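Side-chain contacts in SMI1/KNR4 family protein (PDB 2PAG), which is of unknown function but binds calcium and belongs to the SMI1/KNR4 (SUKH) family: residues 47-52 / 130-135; 57-62 / 125-130; 72-77 / 95-100; 85-90 / 105-110. One frame throughout, in Å; residues are numbered along the deposited sequence.

Contact 1 (47-52 / 130-135); sequences LTVSDV and DVWLES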
loop_
_atom_site.group_PDB
_atom_site.type_symbol
_atom_site.label_atom_id
_atom_site.label_comp_id
_atom_site.label_asym_id
_atom_site.label_seq_id
_atom_site.Cartn_x
_atom_site.Cartn_y
_atom_site.Cartn_z
ATOM N N LEU A 47 4.525 6.259 -5.592
ATOM C CA LEU A 47 4.843 7.476 -6.338
ATOM C C LEU A 47 3.915 7.773 -7.507
ATOM O O LEU A 47 3.937 8.884 -8.042
ATOM C CB LEU A 47 6.285 7.404 -6.852
ATOM C CG LEU A 47 7.391 7.425 -5.796
ATOM C CD1 LEU A 47 8.703 6.940 -6.399
ATOM C CD2 LEU A 47 7.533 8.838 -5.235
ATOM N N THR A 48 3.094 6.802 -7.895
ATOM C CA THR A 48 2.210 6.982 -9.041
ATOM C C THR A 48 0.705 6.917 -8.810
ATOM O O THR A 48 -0.057 7.539 -9.553
ATOM C CB THR A 48 2.545 5.959 -10.139
ATOM O OG1 THR A 48 2.301 4.630 -9.657
ATOM C CG2 THR A 48 3.992 6.072 -10.521
ATOM N N VAL A 49 0.261 6.172 -7.802
ATOM C CA VAL A 49 -1.176 6.053 -7.571
ATOM C C VAL A 49 -1.671 6.146 -6.126
ATOM O O VAL A 49 -2.854 5.925 -5.876
ATOM C CB VAL A 49 -1.718 4.732 -8.185
ATOM C CG1 VAL A 49 -1.454 4.710 -9.682
ATOM C CG2 VAL A 49 -1.063 3.526 -7.536
ATOM N N SER A 50 -0.797 6.495 -5.179
ATOM C CA SER A 50 -1.242 6.561 -3.787
ATOM C C SER A 50 -2.160 7.743 -3.465
ATOM O O SER A 50 -2.556 7.926 -2.308
ATOM C CB SER A 50 -0.053 6.510 -2.806
ATOM O OG SER A 50 0.775 7.659 -2.849
ATOM N N ASP A 51 -2.498 8.541 -4.476
ATOM C CA ASP A 51 -3.423 9.655 -4.268
ATOM C C ASP A 51 -4.803 9.242 -4.781
ATOM O O ASP A 51 -5.751 10.033 -4.775
ATOM C CB ASP A 51 -2.938 10.912 -5.002
ATOM C CG ASP A 51 -2.877 10.730 -6.507
ATOM O OD1 ASP A 51 -2.595 9.605 -6.963
ATOM O OD2 ASP A 51 -3.093 11.726 -7.240
ATOM N N VAL A 52 -4.914 7.990 -5.205
ATOM C CA VAL A 52 -6.162 7.462 -5.738
ATOM C C VAL A 52 -7.134 6.905 -4.695
ATOM O O VAL A 52 -6.741 6.235 -3.722
ATOM C CB VAL A 52 -5.881 6.361 -6.803
ATOM C CG1 VAL A 52 -7.178 5.700 -7.240
ATOM C CG2 VAL A 52 -5.175 6.980 -8.004
ATOM N N ASP A 130 -5.816 -6.919 -9.868
ATOM C CA ASP A 130 -6.689 -8.032 -9.533
ATOM C C ASP A 130 -7.441 -7.961 -8.208
ATOM O O ASP A 130 -8.383 -8.724 -7.990
ATOM C CB ASP A 130 -5.892 -9.335 -9.636
ATOM C CG ASP A 130 -5.209 -9.489 -10.995
ATOM O OD1 ASP A 130 -5.762 -8.984 -12.000
ATOM O OD2 ASP A 130 -4.131 -10.118 -11.067
ATOM N N VAL A 131 -7.042 -7.051 -7.327
ATOM C CA VAL A 131 -7.726 -6.916 -6.047
ATOM C C VAL A 131 -8.341 -5.534 -5.846
ATOM O O VAL A 131 -9.551 -5.405 -5.667
ATOM C CB VAL A 131 -6.779 -7.219 -4.863
ATOM C CG1 VAL A 131 -7.519 -7.016 -3.541
ATOM C CG2 VAL A 131 -6.262 -8.651 -4.965
ATOM N N TRP A 132 -7.517 -4.495 -5.883
ATOM C CA TRP A 132 -8.028 -3.144 -5.675
ATOM C C TRP A 132 -9.053 -2.729 -6.737
ATOM O O TRP A 132 -10.167 -2.324 -6.403
ATOM C CB TRP A 132 -6.859 -2.147 -5.627
ATOM C CG TRP A 132 -7.244 -0.770 -5.135
ATOM C CD1 TRP A 132 -8.425 -0.401 -4.548
ATOM C CD2 TRP A 132 -6.430 0.411 -5.169
ATOM N NE1 TRP A 132 -8.394 0.933 -4.217
ATOM C CE2 TRP A 132 -7.182 1.457 -4.586
ATOM C CE3 TRP A 132 -5.137 0.683 -5.635
ATOM C CZ2 TRP A 132 -6.682 2.759 -4.458
ATOM C CZ3 TRP A 132 -4.640 1.974 -5.508
ATOM C CH2 TRP A 132 -5.411 2.996 -4.923
ATOM N N LEU A 133 -8.689 -2.868 -8.010
ATOM C CA LEU A 133 -9.583 -2.491 -9.106
ATOM C C LEU A 133 -10.784 -3.421 -9.245
ATOM O O LEU A 133 -11.708 -3.140 -10.013
ATOM C CB LEU A 133 -8.808 -2.446 -10.423
ATOM C CG LEU A 133 -7.986 -1.171 -10.626
ATOM C CD1 LEU A 133 -7.027 -1.342 -11.802
ATOM C CD2 LEU A 133 -8.929 -0.002 -10.865
ATOM N N GLU A 134 -10.769 -4.526 -8.508
ATOM C CA GLU A 134 -11.877 -5.476 -8.545
ATOM C C GLU A 134 -12.773 -5.328 -7.319
ATOM O O GLU A 134 -13.715 -6.097 -7.135
ATOM C CB GLU A 134 -11.354 -6.910 -8.622
ATOM C CG GLU A 134 -10.785 -7.302 -9.973
ATOM C CD GLU A 134 -11.796 -7.140 -11.099
ATOM O OE1 GLU A 134 -12.954 -7.574 -10.930
ATOM O OE2 GLU A 134 -11.430 -6.583 -12.152
ATOM N N SER A 135 -12.479 -4.339 -6.478
ATOM C CA SER A 135 -13.272 -4.108 -5.276
ATOM C C SER A 135 -14.470 -3.201 -5.567
ATOM O O SER A 135 -15.368 -3.127 -4.702
ATOM C CB SER A 135 -12.407 -3.500 -4.160
ATOM O OG SER A 135 -12.024 -2.165 -4.445
ATOM O OXT SER A 135 -14.491 -2.571 -6.650
#

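Contact 2 (57-62 / 125-130); sequences LEPVTV and WHWARD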
loop_
_atom_site.group_PDB
_atom_site.type_symbol
_atom_site.label_atom_id
_atom_site.label_comp_id
_atom_site.label_asym_id
_atom_site.label_seq_id
_atom_site.Cartn_x
_atom_site.Cartn_y
_atom_site.Cartn_z
ATOM N N LEU A 57 -11.420 -0.557 -0.767
ATOM C CA LEU A 57 -10.117 -0.694 -0.119
ATOM C C LEU A 57 -9.375 0.633 -0.161
ATOM O O LEU A 57 -9.439 1.358 -1.149
ATOM C CB LEU A 57 -9.278 -1.772 -0.812
ATOM C CG LEU A 57 -9.743 -3.221 -0.625
ATOM C CD1 LEU A 57 -8.946 -4.139 -1.523
ATOM C CD2 LEU A 57 -9.582 -3.632 0.824
ATOM N N GLU A 58 -8.685 0.950 0.930
ATOM C CA GLU A 58 -7.913 2.180 1.019
ATOM C C GLU A 58 -6.464 1.804 1.306
ATOM O O GLU A 58 -6.073 1.596 2.457
ATOM C CB GLU A 58 -8.436 3.067 2.143
ATOM C CG GLU A 58 -9.829 3.602 1.930
ATOM C CD GLU A 58 -10.275 4.458 3.097
ATOM O OE1 GLU A 58 -10.602 3.888 4.154
ATOM O OE2 GLU A 58 -10.275 5.699 2.961
ATOM N N PRO A 59 -5.642 1.708 0.255
ATOM C CA PRO A 59 -4.241 1.347 0.456
ATOM C C PRO A 59 -3.459 2.384 1.263
ATOM O O PRO A 59 -3.924 3.504 1.501
ATOM C CB PRO A 59 -3.712 1.203 -0.972
ATOM C CG PRO A 59 -4.947 0.912 -1.779
ATOM C CD PRO A 59 -5.941 1.852 -1.176
ATOM N N VAL A 60 -2.260 2.001 1.679
ATOM C CA VAL A 60 -1.428 2.891 2.466
ATOM C C VAL A 60 -0.980 4.137 1.711
ATOM O O VAL A 60 -0.883 4.154 0.470
ATOM C CB VAL A 60 -0.180 2.165 3.015
ATOM C CG1 VAL A 60 -0.603 1.018 3.928
ATOM C CG2 VAL A 60 0.684 1.655 1.871
ATOM N N THR A 61 -0.733 5.187 2.487
ATOM C CA THR A 61 -0.298 6.476 1.973
ATOM C C THR A 61 0.864 6.984 2.825
ATOM O O THR A 61 1.142 6.443 3.894
ATOM C CB THR A 61 -1.444 7.502 2.031
ATOM O OG1 THR A 61 -1.926 7.614 3.381
ATOM C CG2 THR A 61 -2.581 7.069 1.119
ATOM N N VAL A 62 1.541 8.026 2.357
ATOM C CA VAL A 62 2.665 8.559 3.115
ATOM C C VAL A 62 2.700 10.079 3.223
ATOM O O VAL A 62 3.651 10.629 3.777
ATOM C CB VAL A 62 4.011 8.110 2.496
ATOM C CG1 VAL A 62 4.091 6.591 2.449
ATOM C CG2 VAL A 62 4.165 8.697 1.098
ATOM N N TRP A 125 1.473 -4.431 -8.542
ATOM C CA TRP A 125 0.617 -4.079 -9.665
ATOM C C TRP A 125 -0.406 -5.187 -9.950
ATOM O O TRP A 125 -1.525 -4.903 -10.385
ATOM C CB TRP A 125 1.470 -3.755 -10.893
ATOM C CG TRP A 125 2.202 -2.443 -10.726
ATOM C CD1 TRP A 125 3.553 -2.241 -10.767
ATOM C CD2 TRP A 125 1.614 -1.159 -10.462
ATOM N NE1 TRP A 125 3.844 -0.915 -10.543
ATOM C CE2 TRP A 125 2.670 -0.229 -10.352
ATOM C CE3 TRP A 125 0.298 -0.707 -10.308
ATOM C CZ2 TRP A 125 2.450 1.131 -10.095
ATOM C CZ3 TRP A 125 0.077 0.645 -10.051
ATOM C CH2 TRP A 125 1.152 1.547 -9.948
ATOM N N HIS A 126 -0.038 -6.443 -9.701
ATOM C CA HIS A 126 -0.988 -7.543 -9.886
ATOM C C HIS A 126 -2.078 -7.363 -8.841
ATOM O O HIS A 126 -3.266 -7.561 -9.107
ATOM C CB HIS A 126 -0.326 -8.904 -9.659
ATOM C CG HIS A 126 0.523 -9.363 -10.797
ATOM N ND1 HIS A 126 1.791 -8.873 -11.028
ATOM C CD2 HIS A 126 0.284 -10.268 -11.777
ATOM C CE1 HIS A 126 2.298 -9.458 -12.098
ATOM N NE2 HIS A 126 1.403 -10.310 -12.571
ATOM N N TRP A 127 -1.659 -6.992 -7.637
ATOM C CA TRP A 127 -2.597 -6.770 -6.550
ATOM C C TRP A 127 -3.521 -5.591 -6.872
ATOM O O TRP A 127 -4.726 -5.655 -6.635
ATOM C CB TRP A 127 -1.840 -6.483 -5.253
ATOM C CG TRP A 127 -2.752 -6.199 -4.105
ATOM C CD1 TRP A 127 -3.397 -7.113 -3.319
ATOM C CD2 TRP A 127 -3.209 -4.911 -3.679
ATOM N NE1 TRP A 127 -4.236 -6.471 -2.434
ATOM C CE2 TRP A 127 -4.137 -5.118 -2.634
ATOM C CE3 TRP A 127 -2.928 -3.598 -4.083
ATOM C CZ2 TRP A 127 -4.786 -4.060 -1.988
ATOM C CZ3 TRP A 127 -3.575 -2.549 -3.443
ATOM C CH2 TRP A 127 -4.494 -2.788 -2.405
ATOM N N ALA A 128 -2.954 -4.516 -7.412
ATOM C CA ALA A 128 -3.748 -3.341 -7.746
ATOM C C ALA A 128 -4.786 -3.662 -8.816
ATOM O O ALA A 128 -5.935 -3.217 -8.739
ATOM C CB ALA A 128 -2.837 -2.221 -8.223
ATOM N N ARG A 129 -4.373 -4.445 -9.807
ATOM C CA ARG A 129 -5.242 -4.814 -10.914
ATOM C C ARG A 129 -6.266 -5.877 -10.558
ATOM O O ARG A 129 -7.445 -5.748 -10.890
ATOM C CB ARG A 129 -4.401 -5.325 -12.084
ATOM C CG ARG A 129 -5.210 -5.685 -13.322
ATOM C CD ARG A 129 -4.352 -6.415 -14.331
ATOM N NE ARG A 129 -3.989 -7.746 -13.859
ATOM C CZ ARG A 129 -2.979 -8.458 -14.346
ATOM N NH1 ARG A 129 -2.231 -7.963 -15.323
ATOM N NH2 ARG A 129 -2.716 -9.662 -13.857
ATOM N N ASP A 130 -5.816 -6.919 -9.868
ATOM C CA ASP A 130 -6.689 -8.032 -9.533
ATOM C C ASP A 130 -7.441 -7.961 -8.208
ATOM O O ASP A 130 -8.383 -8.724 -7.990
ATOM C CB ASP A 130 -5.892 -9.335 -9.636
ATOM C CG ASP A 130 -5.209 -9.489 -10.995
ATOM O OD1 ASP A 130 -5.762 -8.984 -12.000
ATOM O OD2 ASP A 130 -4.131 -10.118 -11.067
#

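Contact 3 (72-77 / 95-100); sequences PEVCAT and EDYYCV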
loop_
_atom_site.group_PDB
_atom_site.type_symbol
_atom_site.label_atom_id
_atom_site.label_comp_id
_atom_site.label_asym_id
_atom_site.label_seq_id
_atom_site.Cartn_x
_atom_site.Cartn_y
_atom_site.Cartn_z
ATOM N N PRO A 72 3.572 4.648 8.337
ATOM C CA PRO A 72 4.239 4.357 9.611
ATOM C C PRO A 72 3.274 3.881 10.694
ATOM O O PRO A 72 3.612 2.993 11.479
ATOM C CB PRO A 72 4.910 5.682 9.959
ATOM C CG PRO A 72 5.224 6.255 8.604
ATOM C CD PRO A 72 3.930 5.994 7.856
ATOM N N GLU A 73 2.081 4.474 10.744
ATOM C CA GLU A 73 1.089 4.069 11.737
ATOM C C GLU A 73 0.496 2.702 11.400
ATOM O O GLU A 73 0.244 1.896 12.295
ATOM C CB GLU A 73 -0.034 5.109 11.849
ATOM C CG GLU A 73 0.398 6.474 12.382
ATOM C CD GLU A 73 0.641 6.499 13.889
ATOM O OE1 GLU A 73 0.989 7.583 14.409
ATOM O OE2 GLU A 73 0.483 5.453 14.557
ATOM N N VAL A 74 0.259 2.441 10.116
ATOM C CA VAL A 74 -0.285 1.151 9.703
ATOM C C VAL A 74 0.727 0.038 10.025
ATOM O O VAL A 74 0.353 -1.051 10.457
ATOM C CB VAL A 74 -0.621 1.138 8.180
ATOM C CG1 VAL A 74 -1.046 -0.247 7.744
ATOM C CG2 VAL A 74 -1.748 2.122 7.886
ATOM N N CYS A 75 2.013 0.317 9.819
ATOM C CA CYS A 75 3.057 -0.664 10.105
ATOM C C CYS A 75 3.091 -0.986 11.591
ATOM O O CYS A 75 3.116 -2.153 11.983
ATOM C CB CYS A 75 4.430 -0.141 9.678
ATOM S SG CYS A 75 4.737 -0.215 7.903
ATOM N N ALA A 76 3.099 0.056 12.415
ATOM C CA ALA A 76 3.128 -0.121 13.861
ATOM C C ALA A 76 1.967 -0.996 14.320
ATOM O O ALA A 76 2.152 -1.925 15.107
ATOM C CB ALA A 76 3.069 1.219 14.546
ATOM N N THR A 77 0.772 -0.700 13.820
ATOM C CA THR A 77 -0.423 -1.457 14.181
ATOM C C THR A 77 -0.337 -2.904 13.710
ATOM O O THR A 77 -0.621 -3.829 14.469
ATOM C CB THR A 77 -1.689 -0.819 13.584
ATOM O OG1 THR A 77 -1.866 0.501 14.122
ATOM C CG2 THR A 77 -2.911 -1.669 13.901
ATOM N N GLU A 95 -9.134 -6.726 9.886
ATOM C CA GLU A 95 -8.043 -7.078 10.785
ATOM C C GLU A 95 -6.946 -7.801 10.006
ATOM O O GLU A 95 -5.943 -8.223 10.580
ATOM C CB GLU A 95 -8.543 -7.974 11.925
ATOM C CG GLU A 95 -9.481 -9.079 11.488
ATOM C CD GLU A 95 -9.689 -10.135 12.563
ATOM O OE1 GLU A 95 -9.524 -9.812 13.760
ATOM O OE2 GLU A 95 -10.026 -11.284 12.207
ATOM N N ASP A 96 -7.142 -7.942 8.697
ATOM C CA ASP A 96 -6.149 -8.601 7.856
ATOM C C ASP A 96 -5.329 -7.548 7.133
ATOM O O ASP A 96 -5.719 -6.384 7.065
ATOM C CB ASP A 96 -6.812 -9.521 6.831
ATOM C CG ASP A 96 -7.512 -10.708 7.468
ATOM O OD1 ASP A 96 -7.178 -11.067 8.621
ATOM O OD2 ASP A 96 -8.388 -11.290 6.797
ATOM N N TYR A 97 -4.195 -7.961 6.578
ATOM C CA TYR A 97 -3.320 -7.023 5.879
ATOM C C TYR A 97 -2.667 -7.591 4.637
ATOM O O TYR A 97 -2.095 -8.677 4.671
ATOM C CB TYR A 97 -2.175 -6.572 6.793
ATOM C CG TYR A 97 -2.569 -5.683 7.938
ATOM C CD1 TYR A 97 -2.607 -4.300 7.789
ATOM C CD2 TYR A 97 -2.902 -6.227 9.175
ATOM C CE1 TYR A 97 -2.962 -3.474 8.843
ATOM C CE2 TYR A 97 -3.264 -5.411 10.239
ATOM C CZ TYR A 97 -3.291 -4.037 10.065
ATOM O OH TYR A 97 -3.647 -3.219 11.107
ATOM N N TYR A 98 -2.751 -6.849 3.539
ATOM C CA TYR A 98 -2.055 -7.254 2.324
ATOM C C TYR A 98 -0.685 -6.630 2.592
ATOM O O TYR A 98 -0.590 -5.437 2.885
ATOM C CB TYR A 98 -2.718 -6.636 1.091
ATOM C CG TYR A 98 -4.054 -7.263 0.750
ATOM C CD1 TYR A 98 -4.120 -8.487 0.088
ATOM C CD2 TYR A 98 -5.249 -6.629 1.084
ATOM C CE1 TYR A 98 -5.348 -9.071 -0.242
ATOM C CE2 TYR A 98 -6.488 -7.207 0.759
ATOM C CZ TYR A 98 -6.522 -8.423 0.096
ATOM O OH TYR A 98 -7.734 -8.981 -0.244
ATOM N N CYS A 99 0.364 -7.446 2.545
ATOM C CA CYS A 99 1.719 -6.974 2.826
ATOM C C CYS A 99 2.679 -7.354 1.723
ATOM O O CYS A 99 2.459 -8.333 1.008
ATOM C CB CYS A 99 2.230 -7.574 4.134
ATOM S SG CYS A 99 1.117 -7.388 5.539
ATOM N N VAL A 100 3.774 -6.610 1.631
ATOM C CA VAL A 100 4.760 -6.840 0.590
ATOM C C VAL A 100 6.090 -7.365 1.112
ATOM O O VAL A 100 6.671 -6.818 2.060
ATOM C CB VAL A 100 5.001 -5.546 -0.193
ATOM C CG1 VAL A 100 5.808 -5.831 -1.447
ATOM C CG2 VAL A 100 3.658 -4.917 -0.554
#

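Contact 4 (85-90 / 105-110); sequences RELIPI and TVLLWS. With CA (calcium ion), chain B.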
loop_
_atom_site.group_PDB
_atom_site.type_symbol
_atom_site.label_atom_id
_atom_site.label_comp_id
_atom_site.label_asym_id
_atom_site.label_seq_id
_atom_site.Cartn_x
_atom_site.Cartn_y
_atom_site.Cartn_z
ATOM N N ARG A 85 7.750 -8.392 10.889
ATOM C CA ARG A 85 8.402 -7.101 10.644
ATOM C C ARG A 85 8.980 -6.967 9.236
ATOM O O ARG A 85 9.078 -5.863 8.697
ATOM C CB ARG A 85 9.523 -6.883 11.666
ATOM C CG ARG A 85 10.326 -5.590 11.486
ATOM C CD ARG A 85 9.491 -4.359 11.798
ATOM N NE ARG A 85 10.309 -3.235 12.252
ATOM C CZ ARG A 85 10.966 -2.399 11.455
ATOM N NH1 ARG A 85 10.912 -2.543 10.140
ATOM N NH2 ARG A 85 11.679 -1.411 11.981
ATOM N N GLU A 86 9.369 -8.094 8.650
ATOM C CA GLU A 86 9.952 -8.123 7.312
ATOM C C GLU A 86 8.947 -7.818 6.198
ATOM O O GLU A 86 9.334 -7.583 5.051
ATOM C CB GLU A 86 10.582 -9.496 7.065
ATOM C CG GLU A 86 9.578 -10.636 7.086
ATOM C CD GLU A 86 10.235 -11.998 7.140
ATOM O OE1 GLU A 86 11.098 -12.281 6.280
ATOM O OE2 GLU A 86 9.884 -12.790 8.043
ATOM N N LEU A 87 7.663 -7.826 6.539
ATOM C CA LEU A 87 6.597 -7.553 5.575
ATOM C C LEU A 87 6.066 -6.141 5.779
ATOM O O LEU A 87 5.773 -5.740 6.909
ATOM C CB LEU A 87 5.450 -8.556 5.760
ATOM C CG LEU A 87 5.780 -10.044 5.618
ATOM C CD1 LEU A 87 4.491 -10.866 5.747
ATOM C CD2 LEU A 87 6.448 -10.296 4.263
ATOM N N ILE A 88 5.938 -5.388 4.687
ATOM C CA ILE A 88 5.424 -4.021 4.765
ATOM C C ILE A 88 3.996 -3.968 4.241
ATOM O O ILE A 88 3.743 -4.263 3.073
ATOM C CB ILE A 88 6.262 -3.039 3.925
ATOM C CG1 ILE A 88 7.728 -3.095 4.349
ATOM C CG2 ILE A 88 5.717 -1.622 4.097
ATOM C CD1 ILE A 88 8.650 -2.300 3.439
ATOM N N PRO A 89 3.040 -3.569 5.091
ATOM C CA PRO A 89 1.650 -3.504 4.629
ATOM C C PRO A 89 1.426 -2.565 3.459
ATOM O O PRO A 89 1.999 -1.479 3.404
ATOM C CB PRO A 89 0.893 -3.029 5.866
ATOM C CG PRO A 89 1.709 -3.577 6.985
ATOM C CD PRO A 89 3.125 -3.313 6.540
ATOM N N ILE A 90 0.601 -2.995 2.509
ATOM C CA ILE A 90 0.256 -2.138 1.391
ATOM C C ILE A 90 -1.222 -1.789 1.548
ATOM O O ILE A 90 -1.673 -0.753 1.075
ATOM C CB ILE A 90 0.528 -2.805 0.003
ATOM C CG1 ILE A 90 0.062 -1.857 -1.103
ATOM C CG2 ILE A 90 -0.205 -4.154 -0.124
ATOM C CD1 ILE A 90 0.477 -2.276 -2.504
ATOM N N THR A 105 6.729 -9.660 -3.641
ATOM C CA THR A 105 5.526 -10.483 -3.611
ATOM C C THR A 105 4.530 -9.904 -2.609
ATOM O O THR A 105 4.925 -9.449 -1.538
ATOM C CB THR A 105 5.848 -11.938 -3.197
ATOM O OG1 THR A 105 6.884 -12.458 -4.036
ATOM C CG2 THR A 105 4.599 -12.821 -3.323
ATOM N N VAL A 106 3.249 -9.904 -2.970
ATOM C CA VAL A 106 2.205 -9.405 -2.075
ATOM C C VAL A 106 1.533 -10.612 -1.441
ATOM O O VAL A 106 1.150 -11.558 -2.134
ATOM C CB VAL A 106 1.136 -8.585 -2.823
ATOM C CG1 VAL A 106 0.079 -8.102 -1.832
ATOM C CG2 VAL A 106 1.787 -7.393 -3.514
ATOM N N LEU A 107 1.395 -10.578 -0.122
ATOM C CA LEU A 107 0.784 -11.677 0.607
ATOM C C LEU A 107 -0.385 -11.154 1.409
ATOM O O LEU A 107 -0.540 -9.949 1.589
ATOM C CB LEU A 107 1.788 -12.294 1.582
ATOM C CG LEU A 107 3.178 -12.676 1.076
ATOM C CD1 LEU A 107 4.034 -13.166 2.238
ATOM C CD2 LEU A 107 3.055 -13.757 0.018
ATOM N N LEU A 108 -1.207 -12.069 1.900
ATOM C CA LEU A 108 -2.327 -11.675 2.732
ATOM C C LEU A 108 -2.083 -12.297 4.095
ATOM O O LEU A 108 -1.948 -13.516 4.208
ATOM C CB LEU A 108 -3.642 -12.182 2.148
ATOM C CG LEU A 108 -4.870 -11.891 3.011
ATOM C CD1 LEU A 108 -5.055 -10.388 3.204
ATOM C CD2 LEU A 108 -6.083 -12.514 2.338
ATOM N N TRP A 109 -2.001 -11.461 5.124
ATOM C CA TRP A 109 -1.777 -11.956 6.473
ATOM C C TRP A 109 -3.107 -11.948 7.211
ATOM O O TRP A 109 -3.743 -10.902 7.345
ATOM C CB TRP A 109 -0.775 -11.066 7.201
ATOM C CG TRP A 109 -0.395 -11.563 8.563
ATOM C CD1 TRP A 109 0.605 -12.440 8.869
ATOM C CD2 TRP A 109 -1.003 -11.194 9.804
ATOM N NE1 TRP A 109 0.663 -12.635 10.231
ATOM C CE2 TRP A 109 -0.316 -11.882 10.828
ATOM C CE3 TRP A 109 -2.065 -10.344 10.151
ATOM C CZ2 TRP A 109 -0.654 -11.748 12.181
ATOM C CZ3 TRP A 109 -2.401 -10.208 11.499
ATOM C CH2 TRP A 109 -1.696 -10.907 12.497
ATOM N N SER A 110 -3.523 -13.119 7.682
ATOM C CA SER A 110 -4.781 -13.266 8.404
ATOM C C SER A 110 -4.588 -13.121 9.912
ATOM O O SER A 110 -3.732 -13.783 10.494
ATOM C CB SER A 110 -5.393 -14.632 8.101
ATOM O OG SER A 110 -6.528 -14.871 8.918
HETATM CA CA CA B . 8.631 -13.579 -2.776
#

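Contact 1 (47-52 / 130-135)
The ends of helix 40-49 and helix 124-132 meet here, with the indole of Trp132 pointing its edge at Val49 and Val52, the two ends of a type I beta turn. The outer edge of the six-membered ring faces the backbone of that turn. Val52 O lies in the ring plane, 3.6 Å from Trp132 CZ2, so a partly negative oxygen faces the weakly positive C-H rim. Val49 O stands near the same edge, while also accepting the turn bond from Val52 N at 3.0 Å. The side chain of Val52 adds an apolar touch, with CB 3.9 Å from Trp132 CH2. Val52 CG1 is turned opposite its own backbone N (chi1 173°), which brings it against CH2 as well. Val49 packs more loosely, its CG2 4.4 Å from Trp132 CZ3. The indole nitrogen is held by Tyr54 O, and Leu8 of helix 2-11 touches the ring. The backbone oxygen Trp132 O takes two bonds from Ser135: N at 3.1 Å and OG at 2.7 Å, the latter in the carbonyl plane. A second type I turn, Trp132 to Ser135, finishes the chain. A buried tryptophan thus joins two turns at helix ends, in the helical part of the fold.

Contact 2 (57-62 / 125-130)
Apolar packing joins Leu57 and Pro59, in the loop that leads toward helix 71-81, to the indole of Trp127 on helix 124-132. Pro59 CG meets the ring at its edge and in its plane, 3.8 Å from Trp127 CH2 and 4.1 Å from CZ3. Leu57 CD1 comes in at a slant, 4.2 Å from Trp127 CZ2. The tryptophan does the reaching. Its CG lies opposite the backbone N (chi1 178°), and the six-membered ring extends from the helix to the loop. Ile90 and Cys91 of strand 88-93 also touch it.

Two aromatic rings meet the same indole. Trp121 meets it edge-to-face, and the ring of Tyr98 meets it with the planes about 55° apart.

The salt bridge lies within the helix segment. Arg129 grips Asp130 side-on with two nitrogens, NE to OD1 at 2.9 Å and NH2 to OD2 at 3.2 Å. The first bond is nearly straight at 170°, but it meets OD1 from above the carboxylate plane. The second uses the syn lone pair of OD2. Arg129 itself is exposed.

The chemistry is thus divided. The three side chains that touch across the contact are buried and meet through carbon atoms alone, so shape and hydrophobic burial probably hold loop and helix together. The charged groups of both segments take no part in the contact.

Contact 3 (72-77 / 95-100)
Val74 and Thr77, one turn apart on helix 71-81, both lean on Tyr97 of strand 96-100. The tight, buried part is Val74 against the phenol ring. Its CG1 lies 3.9 Å from Tyr97 CE1 and approaches the ring obliquely. This methyl stands opposite the backbone N of Val74 (chi1 174°), which directs it at the strand. The tyrosine is covered further by Ala78 and Leu81 of the same helix and by Gln92 of strand 88-93. The solvent side is at Thr77, which is exposed. There a single methyl makes one close approach to the end of the tyrosine: Thr77 CG2 is 3.3 Å from Tyr97 OH, and CB follows at 4.0 Å. The two side chains cross at about a right angle. At Thr77 it is again the methyl that lies opposite the backbone N, while OG1 is turned back toward the helix backbone, 3.1 Å from Glu73 O. The backbone of Thr77 is fixed by its N to Glu73 O bond of 3.1 Å. The contact therefore grades from plain hydrophobic packing at Val74 to a methyl of the exposed Thr77 against the phenol oxygen. Tyr97 can bury its ring between helix and sheet while its hydroxyl ends beside Thr77.

Contact 4 (85-90 / 105-110)
The backbones of Leu87 and Leu107 run 8.7 Å apart between CA atoms, and those of Ile90 and Val106 8.3 Å, because strand 96-100 lies between the two segments. Side chains therefore meet across that middle strand. Leu87 CD1 touches Leu107 CD1 at 4.2 Å, methyl to methyl. The CB of Leu107 does not point at its partner; its extended branch (chi2 176°) carries the methyl over. On the other face of strand 106-109, Ile90 CG2 comes to 4.3 Å from Val106 CG1. Both residues of this pair also pack on Val124 and Trp127 of helix 124-132. The strands belong to an antiparallel meander, in which 88-93, 96-100, 106-109 and 119-121 follow one another in chain order. The chain turns a corner at Ile90, whose backbone bonds to both Tyr98 and Val60. Just before strand 106-109, Thr105 binds a calcium ion through OG1 at 2.4 Å. With chi1 at -53°, that oxygen sits beside the backbone N, and the CG2 methyl stays back, 4.1 Å from the metal. Glu101 and Asp103 bind the same ion from the turn between strands 96-100 and 106-109. Glu101 also packs on Leu87 and Leu107, so the apolar pair borders a metal ligand.

In the fold
Contacts 1 and 2 share helix 124-132, and their centres are 4 Å apart; Trp132 N probably bonds to Trp127 O at 3.1 Å. Contacts 3 and 4 share the sheet, with centres 7 Å apart, and Cys99 O lies 2.7 Å from Leu107 N in a probable strand bond. Contact 2 is one link between the pairs. Val60 N reaches Ile90 O of contact 4 at 2.9 Å, and Val60 CG1 touches Val74 CG1 of contact 3 at 4.0 Å. Val131 CG1 of contact 1 also touches Tyr98 OH of contact 3 at 3.8 Å. Contact 4 holds one calcium ligand, Thr105. The side chain of Trp127 is about 13 Å from a calcium ion, and contacts 1 and 3 lie away from the site.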